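Local coordinates for putative capsular polysaccharide biosynthesis protein (Streptococcus pneumoniae serotype 4, PDB 6EWJ), which is probably a pyridoxal phosphate-dependent sugar aminotransferase serving teichoic acid biosynthesis, at residues Gly39-Glu44 against Met270-Leu275; Thr53-Thr58 against Ser214-Ala219; Thr58-Ser63 against Cys264-Ile269; Gln233-His238 against Thr259-Cys264; Gln240-Leu245 against Trp253-Val258. One frame throughout, in Å; residues are numbered along the deposited sequence.

Interaction 1 of 5, residues Gly39-Glu44 against Met270-Leu275; sequences GPKTKE and MASLGL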
# COMPACT_ATOMS: atom_id res chain seq x y z
N GLY A 39 -14.81 2.13 -1.77
CA GLY A 39 -16.27 2.24 -1.73
C GLY A 39 -16.90 1.95 -3.09
O GLY A 39 -16.32 1.19 -3.89
N PRO A 40 -18.12 2.49 -3.33
CA PRO A 40 -18.85 2.16 -4.57
C PRO A 40 -18.14 2.59 -5.84
O PRO A 40 -18.20 1.86 -6.82
CB PRO A 40 -20.19 2.90 -4.44
CG PRO A 40 -20.21 3.55 -3.10
CD PRO A 40 -18.85 3.42 -2.45
N LYS A 41 -17.42 3.71 -5.81
CA LYS A 41 -16.66 4.16 -6.99
C LYS A 41 -15.55 3.19 -7.37
O LYS A 41 -15.32 2.94 -8.56
CB LYS A 41 -16.12 5.58 -6.83
CG LYS A 41 -17.24 6.63 -6.73
CD LYS A 41 -16.70 8.00 -7.08
CE LYS A 41 -17.57 9.20 -6.70
NZ LYS A 41 -18.99 8.91 -6.85
N THR A 42 -14.87 2.63 -6.37
CA THR A 42 -13.85 1.60 -6.65
C THR A 42 -14.46 0.34 -7.32
O THR A 42 -13.94 -0.12 -8.30
CB THR A 42 -12.99 1.27 -5.40
OG1 THR A 42 -12.27 2.44 -5.01
CG2 THR A 42 -11.98 0.16 -5.67
N LYS A 43 -15.61 -0.11 -6.83
CA LYS A 43 -16.32 -1.25 -7.43
C LYS A 43 -16.77 -0.90 -8.85
O LYS A 43 -16.61 -1.70 -9.75
CB LYS A 43 -17.49 -1.74 -6.54
CG LYS A 43 -17.11 -2.04 -5.07
CD LYS A 43 -15.76 -2.72 -4.88
CE LYS A 43 -15.50 -3.15 -3.44
NZ LYS A 43 -14.12 -3.65 -3.15
N GLU A 44 -17.25 0.31 -9.07
CA GLU A 44 -17.71 0.73 -10.41
C GLU A 44 -16.49 0.82 -11.34
O GLU A 44 -16.58 0.40 -12.48
CB GLU A 44 -18.46 2.07 -10.35
CG GLU A 44 -18.98 2.63 -11.67
CD GLU A 44 -20.09 1.82 -12.34
OE1 GLU A 44 -20.55 0.79 -11.79
OE2 GLU A 44 -20.48 2.19 -13.47
N MET A 270 -9.01 7.96 -5.42
CA MET A 270 -8.27 7.48 -6.62
C MET A 270 -9.24 6.92 -7.67
O MET A 270 -9.06 7.18 -8.89
CB MET A 270 -7.29 6.39 -6.24
CG MET A 270 -5.91 6.90 -5.79
SD MET A 270 -6.01 8.24 -4.63
CE MET A 270 -6.62 7.44 -3.23
N ALA A 271 -10.25 6.14 -7.23
CA ALA A 271 -11.19 5.55 -8.22
C ALA A 271 -11.94 6.66 -9.00
O ALA A 271 -12.25 6.50 -10.20
CB ALA A 271 -12.18 4.58 -7.59
N SER A 272 -12.18 7.79 -8.32
CA SER A 272 -12.85 8.96 -8.93
C SER A 272 -12.03 9.45 -10.14
O SER A 272 -12.58 9.67 -11.22
CB SER A 272 -13.07 10.07 -7.91
OG SER A 272 -14.18 9.78 -7.06
N LEU A 273 -10.73 9.60 -9.94
CA LEU A 273 -9.84 9.97 -11.01
C LEU A 273 -9.92 8.97 -12.14
O LEU A 273 -10.02 9.36 -13.31
CB LEU A 273 -8.40 10.10 -10.49
CG LEU A 273 -8.09 11.19 -9.46
CD1 LEU A 273 -6.62 11.02 -9.00
CD2 LEU A 273 -8.32 12.55 -10.02
N GLY A 274 -9.91 7.70 -11.78
CA GLY A 274 -9.97 6.61 -12.73
C GLY A 274 -11.20 6.59 -13.58
O GLY A 274 -11.12 6.37 -14.77
N LEU A 275 -12.36 6.87 -13.00
CA LEU A 275 -13.62 6.82 -13.75
C LEU A 275 -13.63 7.85 -14.88
O LEU A 275 -14.12 7.57 -16.00
CB LEU A 275 -14.81 7.05 -12.83
CG LEU A 275 -15.13 5.96 -11.82
CD1 LEU A 275 -16.16 6.44 -10.79
CD2 LEU A 275 -15.63 4.69 -12.48
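Lys41 and Thr42 meet Ala271, Ser272 and Leu275 where two helices pack, the start of helix 40-53 lying against the first turns of helix 268-299 in this aminotransferase of the DegT/DnrJ/EryC1 family. The two short axes approach to 8.4 Å and cross at 40°, and no hydrogen bond joins the segments. Ala271 makes the close approach possible, its CB 3.7 Å from Lys41 C. A side chain this small lets the CA atoms of Thr42 and Ala271 come within 5.0 Å. Lys41 and Leu275 carry the rest, crossing at about a right angle: Leu275 CD1 touches CB and CD of the lysine, and CD2 reaches Glu44 CG at 4.0 Å. Ser272 OG lies against Lys41 CD at 3.1 Å and is hydrogen-bonded to Thr30 OG1 and to the carbonyls of Glu26 and Asp268. The charged ends find partners outside the two segments, Lys41 NZ a salt bridge with Asp29, Glu44 OE1 one with Arg47. Backbone amides of Lys41 and Thr42 are bound by the carboxylate of Asp268. Held beside its own backbone N (chi1 -63°), the hydroxyl of Thr42 lies against the methyl of Ala271, OG1 to CB 3.4 Å.

Interaction 2 of 5, residues Thr53-Thr58 against Ser214-Ala219; sequences TQTPKT and SATWKA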
# COMPACT_ATOMS: atom_id res chain seq x y z
N THR A 53 -11.09 -4.17 -20.60
CA THR A 53 -10.05 -5.17 -20.85
C THR A 53 -10.60 -6.55 -21.25
O THR A 53 -9.83 -7.48 -21.50
CB THR A 53 -9.08 -5.37 -19.63
OG1 THR A 53 -9.82 -5.81 -18.49
CG2 THR A 53 -8.29 -4.09 -19.34
N GLN A 54 -11.94 -6.67 -21.34
CA GLN A 54 -12.60 -7.93 -21.72
C GLN A 54 -12.19 -9.09 -20.79
O GLN A 54 -11.88 -10.20 -21.23
CB GLN A 54 -12.37 -8.28 -23.20
CG GLN A 54 -12.98 -7.22 -24.10
CD GLN A 54 -12.85 -7.50 -25.58
OE1 GLN A 54 -12.77 -8.65 -26.00
NE2 GLN A 54 -12.79 -6.44 -26.37
N THR A 55 -12.23 -8.79 -19.49
CA THR A 55 -11.98 -9.79 -18.46
C THR A 55 -13.15 -9.79 -17.54
O THR A 55 -13.90 -8.82 -17.52
CB THR A 55 -10.69 -9.48 -17.66
OG1 THR A 55 -10.71 -8.11 -17.25
CG2 THR A 55 -9.48 -9.76 -18.50
N PRO A 56 -13.34 -10.86 -16.77
CA PRO A 56 -14.57 -10.94 -15.95
C PRO A 56 -14.56 -10.09 -14.72
O PRO A 56 -15.59 -9.55 -14.33
CB PRO A 56 -14.71 -12.44 -15.62
CG PRO A 56 -13.36 -12.99 -15.79
CD PRO A 56 -12.70 -12.17 -16.89
N LYS A 57 -13.39 -9.95 -14.10
CA LYS A 57 -13.30 -9.21 -12.84
C LYS A 57 -11.98 -8.48 -12.79
O LYS A 57 -10.99 -8.98 -13.32
CB LYS A 57 -13.33 -10.15 -11.65
CG LYS A 57 -14.55 -11.02 -11.47
CD LYS A 57 -15.82 -10.26 -11.15
CE LYS A 57 -15.85 -9.68 -9.74
NZ LYS A 57 -17.26 -9.32 -9.37
N THR A 58 -11.99 -7.30 -12.16
CA THR A 58 -10.74 -6.54 -11.93
C THR A 58 -10.66 -6.16 -10.44
O THR A 58 -11.70 -5.90 -9.80
CB THR A 58 -10.72 -5.31 -12.81
OG1 THR A 58 -10.81 -5.74 -14.18
CG2 THR A 58 -9.47 -4.50 -12.62
N SER A 214 -4.07 -2.18 -10.98
CA SER A 214 -5.02 -3.26 -10.91
C SER A 214 -4.43 -4.60 -11.26
O SER A 214 -3.45 -4.68 -12.02
CB SER A 214 -6.26 -2.95 -11.82
OG SER A 214 -5.90 -3.04 -13.21
N ALA A 215 -5.10 -5.64 -10.79
CA ALA A 215 -4.92 -7.03 -11.22
C ALA A 215 -6.19 -7.53 -11.89
O ALA A 215 -7.31 -7.34 -11.40
CB ALA A 215 -4.64 -7.92 -10.04
N THR A 216 -6.00 -8.24 -12.98
CA THR A 216 -7.07 -8.97 -13.59
C THR A 216 -6.53 -10.28 -14.18
O THR A 216 -5.33 -10.56 -14.11
CB THR A 216 -7.80 -8.10 -14.64
OG1 THR A 216 -9.04 -8.72 -15.04
CG2 THR A 216 -6.91 -7.84 -15.88
N TRP A 217 -7.45 -11.06 -14.76
CA TRP A 217 -7.13 -12.36 -15.30
C TRP A 217 -8.07 -12.66 -16.45
O TRP A 217 -9.23 -12.25 -16.45
CB TRP A 217 -7.23 -13.47 -14.24
CG TRP A 217 -8.55 -13.57 -13.54
CD1 TRP A 217 -9.64 -14.35 -13.90
CD2 TRP A 217 -8.92 -12.88 -12.36
NE1 TRP A 217 -10.67 -14.16 -12.99
CE2 TRP A 217 -10.24 -13.26 -12.04
CE3 TRP A 217 -8.27 -11.93 -11.54
CZ2 TRP A 217 -10.91 -12.75 -10.93
CZ3 TRP A 217 -8.96 -11.41 -10.43
CH2 TRP A 217 -10.25 -11.82 -10.15
N LYS A 218 -7.57 -13.39 -17.43
CA LYS A 218 -8.44 -13.74 -18.54
C LYS A 218 -9.41 -14.87 -18.13
O LYS A 218 -9.10 -15.70 -17.28
CB LYS A 218 -7.62 -14.04 -19.80
CG LYS A 218 -7.03 -15.43 -19.91
CD LYS A 218 -6.25 -15.50 -21.22
CE LYS A 218 -5.68 -16.88 -21.46
NZ LYS A 218 -4.79 -16.80 -22.65
N ALA A 219 -10.59 -14.86 -18.75
CA ALA A 219 -11.59 -15.89 -18.50
C ALA A 219 -10.95 -17.25 -18.72
O ALA A 219 -10.29 -17.48 -19.72
CB ALA A 219 -12.80 -15.70 -19.42
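The Trp217 indole has the carbonyl oxygen of Lys57 over one face, 4.2 Å above the plane and displaced toward the rim, while Pro56 CG meets the ring obliquely. Lys57 runs beside the indole in the same direction, its CB 3.6 Å from Trp217 CZ2, before chi2 and chi3 bend the chain away toward a salt bridge with Glu226. The ring nitrogen, NE1, is bound by Asp225.

Next to it in the chain, Thr216 is part of a small polar cluster. It swings OG1 opposite its backbone N (chi1 -167°), and the hydroxyl donates to Lys57 O at 2.6 Å, tilted 26° from the carbonyl plane. The same OG1 meets Thr55 OG1 tip to tip at 2.8 Å, and Thr53 OG1 follows at hydrogen-bonding distance from Thr55 OG1. Farther along, Thr58 CG2 packs on Ser214 CB at 3.7 Å.

The segment 53-58 is the turn from helix 40-53, closed by a Schellman motif with Gln54 at C-prime, into edge strand 58-61. Strand 213-217 lies between strands 58-61 and 196-200, and helix 225-236 packs against Pro56, Lys57 and Trp217.

Interaction 3 of 5, residues Thr58-Ser63 against Cys264-Ile269; sequences TVCLNS and CNMTDI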
# COMPACT_ATOMS: atom_id res chain seq x y z
N THR A 58 -11.99 -7.30 -12.16
CA THR A 58 -10.74 -6.54 -11.93
C THR A 58 -10.66 -6.16 -10.44
O THR A 58 -11.70 -5.90 -9.80
CB THR A 58 -10.72 -5.31 -12.81
OG1 THR A 58 -10.81 -5.74 -14.18
CG2 THR A 58 -9.47 -4.50 -12.62
N VAL A 59 -9.45 -6.19 -9.91
CA VAL A 59 -9.16 -5.83 -8.50
C VAL A 59 -8.31 -4.58 -8.54
O VAL A 59 -7.18 -4.61 -9.04
CB VAL A 59 -8.41 -6.94 -7.77
CG1 VAL A 59 -8.14 -6.52 -6.31
CG2 VAL A 59 -9.19 -8.22 -7.83
N CYS A 60 -8.89 -3.47 -8.13
CA CYS A 60 -8.22 -2.19 -8.18
C CYS A 60 -7.46 -2.05 -6.87
O CYS A 60 -8.00 -2.36 -5.79
CB CYS A 60 -9.19 -1.04 -8.32
SG CYS A 60 -9.66 -0.73 -10.02
N LEU A 61 -6.19 -1.65 -6.98
CA LEU A 61 -5.29 -1.60 -5.83
C LEU A 61 -4.46 -0.31 -5.88
O LEU A 61 -4.62 0.54 -6.79
CB LEU A 61 -4.40 -2.83 -5.87
CG LEU A 61 -5.02 -4.24 -5.87
CD1 LEU A 61 -4.02 -5.30 -6.26
CD2 LEU A 61 -5.60 -4.53 -4.53
N ASN A 62 -3.54 -0.15 -4.93
CA ASN A 62 -2.81 1.14 -4.82
C ASN A 62 -1.56 1.32 -5.66
O ASN A 62 -0.99 2.41 -5.68
CB ASN A 62 -2.52 1.51 -3.34
CG ASN A 62 -1.43 0.64 -2.70
OD1 ASN A 62 -0.71 -0.13 -3.38
ND2 ASN A 62 -1.34 0.72 -1.38
N SER A 63 -1.15 0.26 -6.37
CA SER A 63 -0.03 0.30 -7.31
C SER A 63 -0.05 -0.95 -8.15
O SER A 63 -0.71 -1.96 -7.78
CB SER A 63 1.36 0.41 -6.60
OG SER A 63 1.75 -0.81 -6.01
N CYS A 264 -3.28 -2.76 0.62
CA CYS A 264 -3.06 -2.10 -0.64
C CYS A 264 -4.29 -1.86 -1.46
O CYS A 264 -4.21 -1.78 -2.69
CB CYS A 264 -2.01 -2.86 -1.45
SG CYS A 264 -2.38 -4.61 -1.66
N ASN A 265 -5.40 -1.61 -0.79
CA ASN A 265 -6.68 -1.24 -1.42
C ASN A 265 -6.65 0.14 -2.03
O ASN A 265 -5.78 0.97 -1.69
CB ASN A 265 -7.82 -1.31 -0.38
CG ASN A 265 -7.55 -0.42 0.81
OD1 ASN A 265 -6.50 -0.55 1.49
ND2 ASN A 265 -8.47 0.47 1.13
N MET A 266 -7.51 0.34 -3.04
CA MET A 266 -7.74 1.62 -3.72
C MET A 266 -8.85 2.42 -3.07
O MET A 266 -9.92 1.85 -2.73
CB MET A 266 -8.09 1.41 -5.21
CG MET A 266 -8.22 2.73 -5.94
SD MET A 266 -8.73 2.68 -7.65
CE MET A 266 -7.09 2.28 -8.31
N THR A 267 -8.61 3.71 -2.86
CA THR A 267 -9.61 4.57 -2.29
C THR A 267 -10.55 5.07 -3.41
O THR A 267 -10.16 5.14 -4.59
CB THR A 267 -9.01 5.82 -1.64
OG1 THR A 267 -8.32 6.59 -2.62
CG2 THR A 267 -8.05 5.49 -0.49
N ASP A 268 -11.73 5.50 -3.00
CA ASP A 268 -12.68 6.12 -3.93
C ASP A 268 -12.19 7.47 -4.46
O ASP A 268 -12.65 7.95 -5.48
CB ASP A 268 -14.09 6.25 -3.28
CG ASP A 268 -14.98 5.04 -3.55
OD1 ASP A 268 -14.49 3.93 -3.86
OD2 ASP A 268 -16.20 5.20 -3.45
N ILE A 269 -11.24 8.08 -3.72
CA ILE A 269 -10.57 9.30 -4.16
C ILE A 269 -9.84 9.00 -5.47
O ILE A 269 -10.10 9.64 -6.52
CB ILE A 269 -9.63 9.86 -3.10
CG1 ILE A 269 -10.44 10.39 -1.93
CG2 ILE A 269 -8.78 10.99 -3.67
CD1 ILE A 269 -9.64 10.69 -0.68
O HOH W 1 -9.41 -1.95 -3.66
O HOH W 2 -3.82 2.20 -0.28
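Met266 and Asn62 are the two side chains that reach across this contact. Met266 is extended through chi1 (-175°) and chi2, then turns at chi3, so that the sulfur and the methyl both come against Cys60: SD lies 3.8 Å from Cys60 CB, and CE goes on to Leu61 O at 3.4 Å. Asn62 instead lays its amide against Cys264, with ND2 3.4 Å from Cys264 CA and both OD1 and ND2 near Cys264 CB. The first bond of the Leu61 side chain leads away, but CB (3.4 Å) and CD2 still touch Cys264 O.

That carbonyl oxygen also takes the single direct hydrogen bond, from Asn62 N at 2.9 Å; the bond is bent, 138° at the hydrogen, with the donor 33° off the carbonyl plane. Two waters extend the link. One donates to Cys60 O and accepts from Met266 N, and the other accepts from Asn62 ND2 while donating to Asn265 O at 2.7 Å. Asn265 ND2 bonds to Thr38 and to Glu211 of the second subunit, and Asn62 packs on its counterpart there.

The place is the C-terminal end of edge strand 58-61, where the chain turns into helix 64-74. Ala64 and Thr65, just beyond, contact pyridoxal phosphate bound in another structure of this protein, consistent with a place beside the cofactor site, at the dimer interface.

Interaction 4 of 5, residues Gln233-His238 against Thr259-Cys264; sequences QILSLH and TPAYKC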
# COMPACT_ATOMS: atom_id res chain seq x y z
N GLN A 233 -9.11 -9.61 -2.68
CA GLN A 233 -9.68 -8.66 -1.74
C GLN A 233 -9.15 -8.87 -0.36
O GLN A 233 -8.72 -7.91 0.30
CB GLN A 233 -11.23 -8.72 -1.73
CG GLN A 233 -11.87 -8.01 -2.91
CD GLN A 233 -11.50 -6.55 -3.10
OE1 GLN A 233 -11.39 -6.09 -4.24
NE2 GLN A 233 -11.31 -5.81 -2.02
N ILE A 234 -9.15 -10.14 0.06
CA ILE A 234 -8.72 -10.58 1.37
C ILE A 234 -7.23 -10.28 1.60
O ILE A 234 -6.83 -9.76 2.65
CB ILE A 234 -9.05 -12.07 1.53
CG1 ILE A 234 -10.55 -12.26 1.79
CG2 ILE A 234 -8.32 -12.72 2.72
CD1 ILE A 234 -11.50 -11.27 1.11
N LEU A 235 -6.40 -10.53 0.57
CA LEU A 235 -4.98 -10.23 0.70
C LEU A 235 -4.68 -8.74 0.74
O LEU A 235 -3.67 -8.34 1.34
CB LEU A 235 -4.15 -10.88 -0.43
CG LEU A 235 -4.17 -12.40 -0.49
CD1 LEU A 235 -3.30 -12.93 -1.61
CD2 LEU A 235 -3.79 -13.07 0.82
N SER A 236 -5.50 -7.94 0.09
CA SER A 236 -5.31 -6.49 -0.00
C SER A 236 -5.76 -5.73 1.25
O SER A 236 -5.41 -4.55 1.43
CB SER A 236 -6.07 -5.93 -1.20
OG SER A 236 -7.47 -5.85 -0.94
N LEU A 237 -6.56 -6.40 2.10
CA LEU A 237 -7.20 -5.77 3.24
C LEU A 237 -7.12 -6.63 4.50
O LEU A 237 -8.16 -7.05 5.09
CB LEU A 237 -8.67 -5.44 2.91
CG LEU A 237 -8.95 -4.16 2.12
CD1 LEU A 237 -10.35 -4.21 1.50
CD2 LEU A 237 -8.76 -2.94 3.03
N HIS A 238 -5.87 -6.93 4.87
CA HIS A 238 -5.51 -7.51 6.15
C HIS A 238 -5.91 -8.97 6.35
O HIS A 238 -5.84 -9.50 7.48
CB HIS A 238 -6.08 -6.66 7.32
CG HIS A 238 -5.54 -5.26 7.37
ND1 HIS A 238 -4.21 -5.00 7.57
CD2 HIS A 238 -6.16 -4.06 7.36
CE1 HIS A 238 -4.03 -3.69 7.65
NE2 HIS A 238 -5.20 -3.10 7.51
N THR A 259 -5.52 -14.87 7.20
CA THR A 259 -4.08 -14.90 7.03
C THR A 259 -3.61 -13.49 7.39
O THR A 259 -4.36 -12.55 7.18
CB THR A 259 -3.74 -15.31 5.55
OG1 THR A 259 -2.35 -15.52 5.40
CG2 THR A 259 -4.14 -14.27 4.62
N PRO A 260 -2.36 -13.34 7.88
CA PRO A 260 -1.92 -11.97 8.23
C PRO A 260 -1.45 -11.23 6.98
O PRO A 260 -0.25 -11.13 6.73
CB PRO A 260 -0.75 -12.23 9.22
CG PRO A 260 -0.61 -13.72 9.32
CD PRO A 260 -1.26 -14.29 8.10
N ALA A 261 -2.41 -10.67 6.24
CA ALA A 261 -2.17 -10.15 4.91
C ALA A 261 -1.84 -8.64 4.89
O ALA A 261 -1.20 -8.16 5.83
CB ALA A 261 -3.31 -10.52 4.00
N TYR A 262 -2.16 -7.94 3.81
CA TYR A 262 -1.45 -6.72 3.39
C TYR A 262 -2.47 -5.57 3.35
O TYR A 262 -3.64 -5.73 3.81
CB TYR A 262 -0.70 -6.93 2.03
CG TYR A 262 0.15 -8.14 2.11
CD1 TYR A 262 1.43 -8.09 2.64
CD2 TYR A 262 -0.38 -9.40 1.75
CE1 TYR A 262 2.19 -9.27 2.80
CE2 TYR A 262 0.35 -10.55 1.91
CZ TYR A 262 1.62 -10.48 2.47
OH TYR A 262 2.29 -11.66 2.62
N LYS A 263 -2.05 -4.43 2.82
CA LYS A 263 -2.82 -3.21 2.95
C LYS A 263 -2.52 -2.45 1.69
O LYS A 263 -1.62 -1.60 1.65
CB LYS A 263 -2.40 -2.48 4.26
CG LYS A 263 -3.10 -1.20 4.53
CD LYS A 263 -4.63 -1.33 4.45
CE LYS A 263 -5.33 -0.00 4.75
NZ LYS A 263 -6.74 0.03 4.28
N CYS A 264 -3.28 -2.76 0.62
CA CYS A 264 -3.06 -2.10 -0.64
C CYS A 264 -4.29 -1.86 -1.46
O CYS A 264 -4.21 -1.78 -2.69
CB CYS A 264 -2.01 -2.86 -1.45
SG CYS A 264 -2.38 -4.61 -1.66
O HOH W 3 -2.47 -7.19 8.24
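Chi1 of -62° sets the His238 ring beside its own backbone N, and chi1 of 180° in Lys263 carries that chain outward before chi2 bends it; together they bring the lysine methylenes obliquely to the imidazole, with Lys263 CD 3.6 Å from His238 NE2. Tyr262 O lies over one face of the same ring, and a water in the ring plane connects ND1 to Ala261 O. The amine of Lys263 goes on to Asn265 and to Glu211 of the second subunit.

Backbone bonds then lace the two segments. Tyr262 N binds Leu235 O, Cys264 N binds Ser236 O at 2.9 Å, and His238 N binds Tyr262 O at 2.7 Å. Ser236 turns its hydroxyl back to Gln233 O, 2.7 Å from OG, and its CB lies against Cys264 SG at 3.9 Å. Leu235 CD2 touches Thr259 CG2 at 4.0 Å and Ala261 CB at 4.1 Å.

Here a loop crosses the C-terminal end of helix 225-236 and takes up two of its last carbonyls, Leu235 O and Ser236 O. A single bridge of Leu237 with Lys263 ties them, and the loop forms part of the subunit interface: Tyr262 stacks on His99, and His238 meets Tyr90 edge-to-face, both partners in the second subunit.

Interaction 5 of 5, residues Gln240-Leu245 against Trp253-Val258; sequences QTKDAL and WEYDIV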
# COMPACT_ATOMS: atom_id res chain seq x y z
N GLN A 240 -8.96 -9.94 6.12
CA GLN A 240 -10.23 -9.82 6.82
C GLN A 240 -11.35 -10.43 5.98
O GLN A 240 -11.39 -10.22 4.75
CB GLN A 240 -10.54 -8.35 7.17
CG GLN A 240 -11.80 -8.21 8.04
CD GLN A 240 -12.04 -6.83 8.66
OE1 GLN A 240 -11.21 -6.33 9.42
NE2 GLN A 240 -13.16 -6.22 8.33
N THR A 241 -12.19 -11.23 6.61
CA THR A 241 -13.42 -11.80 5.96
C THR A 241 -14.60 -11.67 6.91
O THR A 241 -14.41 -11.59 8.13
CB THR A 241 -13.27 -13.32 5.65
OG1 THR A 241 -13.14 -14.06 6.87
CG2 THR A 241 -12.04 -13.60 4.79
N LYS A 242 -15.81 -11.65 6.33
CA LYS A 242 -17.05 -11.73 7.08
C LYS A 242 -17.92 -12.82 6.46
O LYS A 242 -18.00 -12.94 5.23
CB LYS A 242 -17.80 -10.41 7.06
CG LYS A 242 -17.06 -9.21 7.64
CD LYS A 242 -18.04 -8.18 8.19
CE LYS A 242 -17.37 -6.79 8.27
NZ LYS A 242 -16.73 -6.54 9.56
N ASP A 243 -18.58 -13.60 7.30
CA ASP A 243 -19.46 -14.67 6.82
C ASP A 243 -20.89 -14.14 6.52
O ASP A 243 -21.17 -12.95 6.74
CB ASP A 243 -19.40 -15.93 7.71
CG ASP A 243 -19.79 -15.70 9.15
OD1 ASP A 243 -20.60 -14.79 9.46
OD2 ASP A 243 -19.25 -16.45 10.00
N ALA A 244 -21.70 -14.99 5.92
CA ALA A 244 -23.04 -14.58 5.46
C ALA A 244 -23.88 -14.04 6.63
O ALA A 244 -24.49 -12.99 6.52
CB ALA A 244 -23.77 -15.75 4.80
N LEU A 245 -23.85 -14.75 7.74
CA LEU A 245 -24.57 -14.35 8.96
C LEU A 245 -24.13 -12.97 9.45
O LEU A 245 -24.99 -12.12 9.66
CB LEU A 245 -24.37 -15.39 10.05
CG LEU A 245 -25.15 -15.20 11.35
CD1 LEU A 245 -26.65 -15.36 11.09
CD2 LEU A 245 -24.65 -16.23 12.34
N TRP A 253 -20.49 -6.16 12.79
CA TRP A 253 -19.12 -5.92 13.30
C TRP A 253 -18.20 -7.13 13.12
O TRP A 253 -17.04 -6.97 12.91
CB TRP A 253 -19.17 -5.46 14.79
CG TRP A 253 -19.66 -6.50 15.71
CD1 TRP A 253 -20.95 -6.74 16.06
CD2 TRP A 253 -18.86 -7.48 16.39
NE1 TRP A 253 -21.02 -7.82 16.88
CE2 TRP A 253 -19.76 -8.28 17.13
CE3 TRP A 253 -17.48 -7.78 16.43
CZ2 TRP A 253 -19.33 -9.37 17.92
CZ3 TRP A 253 -17.05 -8.85 17.22
CH2 TRP A 253 -18.00 -9.64 17.96
N GLU A 254 -18.72 -8.35 13.26
CA GLU A 254 -17.87 -9.51 13.43
C GLU A 254 -17.13 -9.95 12.16
O GLU A 254 -17.73 -10.05 11.10
CB GLU A 254 -18.62 -10.66 14.09
CG GLU A 254 -17.66 -11.61 14.72
CD GLU A 254 -18.29 -12.72 15.47
OE1 GLU A 254 -19.54 -12.72 15.62
OE2 GLU A 254 -17.51 -13.60 15.90
N TYR A 255 -15.83 -10.14 12.28
CA TYR A 255 -14.99 -10.58 11.17
C TYR A 255 -13.98 -11.54 11.72
O TYR A 255 -13.85 -11.67 12.95
CB TYR A 255 -14.25 -9.41 10.52
CG TYR A 255 -13.31 -8.63 11.42
CD1 TYR A 255 -11.99 -9.07 11.64
CD2 TYR A 255 -13.69 -7.40 11.99
CE1 TYR A 255 -11.14 -8.34 12.44
CE2 TYR A 255 -12.80 -6.66 12.77
CZ TYR A 255 -11.54 -7.13 12.99
OH TYR A 255 -10.65 -6.42 13.80
N ASP A 256 -13.29 -12.20 10.80
CA ASP A 256 -12.19 -13.05 11.09
C ASP A 256 -10.99 -12.52 10.27
O ASP A 256 -11.16 -11.77 9.33
CB ASP A 256 -12.56 -14.49 10.70
CG ASP A 256 -11.56 -15.53 11.19
OD1 ASP A 256 -10.65 -15.22 12.01
OD2 ASP A 256 -11.68 -16.68 10.76
N ILE A 257 -9.80 -12.93 10.65
CA ILE A 257 -8.59 -12.65 9.89
C ILE A 257 -8.09 -14.04 9.50
O ILE A 257 -7.77 -14.82 10.37
CB ILE A 257 -7.56 -11.89 10.76
CG1 ILE A 257 -8.17 -10.55 11.21
CG2 ILE A 257 -6.22 -11.73 10.06
CD1 ILE A 257 -8.50 -9.57 10.09
N VAL A 258 -8.01 -14.34 8.20
CA VAL A 258 -7.70 -15.73 7.79
C VAL A 258 -6.23 -15.95 7.51
O VAL A 258 -5.73 -17.06 7.63
CB VAL A 258 -8.54 -16.24 6.59
CG1 VAL A 258 -10.01 -16.34 6.99
CG2 VAL A 258 -8.31 -15.40 5.34
O HOH W 4 -17.87 -12.87 10.15
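Strands 240-241 and 256-257 pair as a small antiparallel two-stranded sheet on the surface, far from the central sheet, with Gln240 and Tyr255 stacked beside the pairing. Thr241 and Asp256 are the hydrogen-bonded pair: Thr241 N to Asp256 O and Asp256 N to Thr241 O are both 3.0 Å. Gln240 and Ile257 form the adjacent non-hydrogen-bonded pair.

Gln240, its chain in a straight zigzag from the backbone N outward (chi1 -174°), lays its amide flat over the Tyr255 ring, the two planes only 9° apart; OE1 sits 3.4 Å above the ring, over its centre. Its CB meanwhile touches Ile257 CD1 at 3.8 Å. The side chains of Thr241 and Asp256 run side by side, and the threonine also crosses Val258 at about a right angle, OG1 to CG1 3.9 Å. Lys242 runs along the Glu254 carbonyl, its CD 3.5 Å from Glu254 O, and ends in a weak bond from NZ to Trp253 O. Nearby a water accepts from Asp243 N and donates to Glu254 O.

Asp243 caps helix 244-248 at its N-terminus through Ala246 N. Helix 225-236 meets the strand pair, with Ile234 against Thr241 and Val258, while strand 256-257 and the residues before it reach the second subunit: Glu254 forms a salt bridge with Lys352 there, Asp256 bonds to its Thr358, and Ile257 packs on its Leu357.

Overall arrangement
Along the chain, interaction 1 spans all the others, from helix 40-53 to helix 268-299, and interaction 3 lies 8 Å from it, centre to centre, sharing helix 268-299. Interactions 2 and 3 share Thr58 and meet on neighbouring strands 58-61 and 213-217 of the seven-stranded sheet, their centres 14 Å apart. Interactions 3 and 4, centres 12 Å apart, share Cys264; interaction 4 lies at the end of helix 225-236, which follows strand 213-217. Interaction 5, its centre 13 Å from that of interaction 4, sits in the excursion between the segments of interaction 4. The series thus runs from the sheet edge near the cofactor site to a peripheral strand pair; interactions 1, 3, 4 and 5 all touch the second subunit.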